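Local atomic coordinates of putative endoribonuclease (PDB entry 3LYB), a protein that is a putative endoribonuclease of the L-PSP (YjgF-like) family and probably acts as a hydrolase on RNA. Residues B[28-33]-B[137-142]. Residues are numbered along the deposited sequence; the frame is centred on the assembly and turned at random.
Sequences GIIPVN and ATVLIE
Ile-30, Pro-31 and Val-139 form a small apolar cluster between the loop that leaves strand 23-26 and the approach to strand 141-148, the central strand of the mixed sheet in this YjgF-like chain. The clustering methyl of Ile-30 is CG2, which meets Val-139 CG1 at 3.8 Å. The same CG1, held anti to the backbone N of Val-139 (chi1 160°), also meets Pro-31 CD, at 3.9 Å. One branch of the valine thus serves two neighbours, with the proline ring slanting across it.

Glu-142 supplies the other half of the contact. Its extended chain, with CG anti to the backbone N (chi1 155°), passes at a slant over Ile-30 CG2 and brings the carboxylate to the Gly-28 backbone. Ile-30 CG2 lies 3.7 Å from Glu-142 CB and also approaches OE1, while OE2 comes within 3.4 Å of Gly-28 CA. These are van der Waals approaches to carbon, and no hydrogen bond joins the two segments.

Backbone carbonyls do the remaining work. Ile-29 O receives a bent CA-H...O contact from Glu-142 CA (3.4 Å, 134° at the hydrogen), next to the backbone hydrogen bonding of Ile-29 with Val-143, a residue of strand 141-148. Pro-31 CD sits 3.6 Å from Ile-141 O. Pro-31 is the centre of an inverse gamma turn, closed by Val-32 N to Ile-30 O (2.8 Å), which turns the chain sharply at the proline.

Gln-72 of helix 60-85, packed against the join, touches Pro-31 and binds the backbone of Thr-138 and Leu-140. A second subunit, another copy of the protein, hydrogen-bonds to the backbone of Gly-28 and packs its Val-127 on Glu-142, placing this end at a subunit interface. The join therefore rests on apolar contact and weak C-H...O geometry: segment 28-33 offers the carboxylate of the buried Glu-142 carbon contacts and no hydrogen bond.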
ATOM      1  N   GLY B  28     -28.985  -3.592 -13.813  1.00 39.60           N
ATOM      2  CA  GLY B  28     -27.718  -2.921 -14.177  1.00 37.65           C
ATOM      3  C   GLY B  28     -27.069  -3.704 -15.292  1.00 36.49           C
ATOM      4  O   GLY B  28     -27.022  -4.930 -15.257  1.00 36.44           O
ATOM      5  N   ILE B  29     -26.613  -3.014 -16.320  1.00 36.06           N
ATOM      6  CA  ILE B  29     -26.045  -3.717 -17.478  1.00 35.44           C
ATOM      7  C   ILE B  29     -24.528  -3.552 -17.568  1.00 34.96           C
ATOM      8  O   ILE B  29     -23.989  -2.486 -17.312  1.00 33.94           O
ATOM      9  CB  ILE B  29     -26.788  -3.364 -18.796  1.00 35.44           C
ATOM     10  CG1 ILE B  29     -28.069  -4.201 -18.876  1.00 35.49           C
ATOM     11  CG2 ILE B  29     -25.905  -3.641 -20.048  1.00 34.98           C
ATOM     12  CD1 ILE B  29     -29.141  -3.644 -19.795  1.00 36.48           C
ATOM     13  N   ILE B  30     -23.855  -4.638 -17.905  1.00 35.59           N
ATOM     14  CA  ILE B  30     -22.415  -4.641 -18.061  1.00 37.06           C
ATOM     15  C   ILE B  30     -22.021  -5.032 -19.499  1.00 38.40           C
ATOM     16  O   ILE B  30     -22.802  -5.661 -20.206  1.00 38.48           O
ATOM     17  CB  ILE B  30     -21.755  -5.585 -17.031  1.00 36.88           C
ATOM     18  CG1 ILE B  30     -22.558  -6.871 -16.905  1.00 36.67           C
ATOM     19  CG2 ILE B  30     -21.652  -4.908 -15.664  1.00 36.29           C
ATOM     20  CD1 ILE B  30     -21.676  -8.084 -16.620  1.00 39.05           C
ATOM     21  N   PRO B  31     -20.802  -4.671 -19.941  1.00 40.06           N
ATOM     22  CA  PRO B  31     -20.423  -4.950 -21.336  1.00 41.26           C
ATOM     23  C   PRO B  31     -19.984  -6.394 -21.595  1.00 43.20           C
ATOM     24  O   PRO B  31     -18.817  -6.642 -21.888  1.00 43.00           O
ATOM     25  CB  PRO B  31     -19.262  -4.000 -21.561  1.00 41.39           C
ATOM     26  CG  PRO B  31     -18.631  -3.875 -20.200  1.00 40.96           C
ATOM     27  CD  PRO B  31     -19.739  -3.962 -19.202  1.00 39.98           C
ATOM     28  N   VAL B  32     -20.916  -7.336 -21.486  1.00 45.70           N
ATOM     29  CA  VAL B  32     -20.628  -8.718 -21.808  1.00 48.96           C
ATOM     30  C   VAL B  32     -21.427  -9.161 -23.008  1.00 51.51           C
ATOM     31  O   VAL B  32     -22.593  -8.768 -23.178  1.00 51.61           O
ATOM     32  CB  VAL B  32     -20.953  -9.689 -20.654  1.00 48.95           C
ATOM     33  CG1 VAL B  32     -20.258  -9.253 -19.367  1.00 48.92           C
ATOM     34  CG2 VAL B  32     -22.480  -9.829 -20.462  1.00 50.32           C
ATOM     35  N   ASN B  33     -20.799  -9.994 -23.835  1.00 54.72           N
ATOM     36  CA  ASN B  33     -21.504 -10.637 -24.932  1.00 57.62           C
ATOM     37  C   ASN B  33     -22.511 -11.647 -24.364  1.00 59.16           C
ATOM     38  O   ASN B  33     -22.112 -12.548 -23.618  1.00 59.58           O
ATOM     39  CB  ASN B  33     -20.516 -11.319 -25.870  1.00 58.07           C
ATOM     40  CG  ASN B  33     -20.789 -11.002 -27.330  1.00 59.88           C
ATOM     41  OD1 ASN B  33     -21.941 -11.026 -27.775  1.00 61.54           O
ATOM     42  ND2 ASN B  33     -19.723 -10.698 -28.086  1.00 61.05           N
ATOM     43  N   ALA B 137     -12.800  -7.465 -12.506  1.00 30.49           N
ATOM     44  CA  ALA B 137     -12.238  -6.125 -12.485  1.00 30.37           C
ATOM     45  C   ALA B 137     -12.030  -5.478 -13.841  1.00 30.18           C
ATOM     46  O   ALA B 137     -11.870  -4.278 -13.895  1.00 30.89           O
ATOM     47  CB  ALA B 137     -10.926  -6.065 -11.655  1.00 29.73           C
ATOM     48  N   THR B 138     -12.027  -6.235 -14.927  1.00 30.14           N
ATOM     49  CA  THR B 138     -11.921  -5.627 -16.270  1.00 30.55           C
ATOM     50  C   THR B 138     -13.193  -4.858 -16.737  1.00 30.35           C
ATOM     51  O   THR B 138     -13.170  -4.175 -17.794  1.00 31.27           O
ATOM     52  CB  THR B 138     -11.529  -6.667 -17.392  1.00 30.58           C
ATOM     53  OG1 THR B 138     -12.589  -7.603 -17.560  1.00 30.17           O
ATOM     54  CG2 THR B 138     -10.232  -7.422 -17.042  1.00 30.44           C
ATOM     55  N   VAL B 139     -14.285  -4.966 -15.984  1.00 28.26           N
ATOM     56  CA  VAL B 139     -15.474  -4.211 -16.315  1.00 27.54           C
ATOM     57  C   VAL B 139     -15.356  -2.791 -15.741  1.00 27.57           C
ATOM     58  O   VAL B 139     -15.283  -2.606 -14.537  1.00 28.30           O
ATOM     59  CB  VAL B 139     -16.749  -4.969 -15.844  1.00 27.73           C
ATOM     60  CG1 VAL B 139     -17.955  -4.061 -15.710  1.00 26.60           C
ATOM     61  CG2 VAL B 139     -17.031  -6.139 -16.776  1.00 25.82           C
ATOM     62  N   LEU B 140     -15.344  -1.796 -16.614  1.00 27.34           N
ATOM     63  CA  LEU B 140     -15.028  -0.414 -16.251  1.00 27.50           C
ATOM     64  C   LEU B 140     -16.233   0.500 -16.015  1.00 27.44           C
ATOM     65  O   LEU B 140     -16.098   1.583 -15.428  1.00 27.52           O
ATOM     66  CB  LEU B 140     -14.159   0.215 -17.337  1.00 27.37           C
ATOM     67  CG  LEU B 140     -12.868  -0.504 -17.735  1.00 27.79           C
ATOM     68  CD1 LEU B 140     -12.273   0.149 -19.007  1.00 27.14           C
ATOM     69  CD2 LEU B 140     -11.905  -0.406 -16.603  1.00 25.11           C
ATOM     70  N   ILE B 141     -17.403   0.054 -16.456  1.00 27.25           N
ATOM     71  CA  ILE B 141     -18.609   0.872 -16.440  1.00 27.58           C
ATOM     72  C   ILE B 141     -19.811  -0.050 -16.341  1.00 28.33           C
ATOM     73  O   ILE B 141     -19.850  -1.087 -16.969  1.00 29.42           O
ATOM     74  CB  ILE B 141     -18.698   1.766 -17.716  1.00 27.42           C
ATOM     75  CG1 ILE B 141     -20.011   2.539 -17.774  1.00 25.70           C
ATOM     76  CG2 ILE B 141     -18.535   0.938 -19.011  1.00 28.03           C
ATOM     77  CD1 ILE B 141     -20.033   3.792 -16.970  1.00 22.88           C
ATOM     78  N   GLU B 142     -20.777   0.296 -15.516  1.00 29.19           N
ATOM     79  CA  GLU B 142     -22.019  -0.453 -15.483  1.00 30.43           C
ATOM     80  C   GLU B 142     -23.141   0.550 -15.293  1.00 31.14           C
ATOM     81  O   GLU B 142     -23.066   1.381 -14.373  1.00 31.35           O
ATOM     82  CB  GLU B 142     -22.031  -1.471 -14.347  1.00 30.19           C
ATOM     83  CG  GLU B 142     -23.451  -1.805 -13.918  1.00 31.90           C
ATOM     84  CD  GLU B 142     -23.577  -3.066 -13.094  1.00 34.60           C
ATOM     85  OE1 GLU B 142     -22.545  -3.718 -12.836  1.00 34.99           O
ATOM     86  OE2 GLU B 142     -24.724  -3.408 -12.698  1.00 35.56           O
TER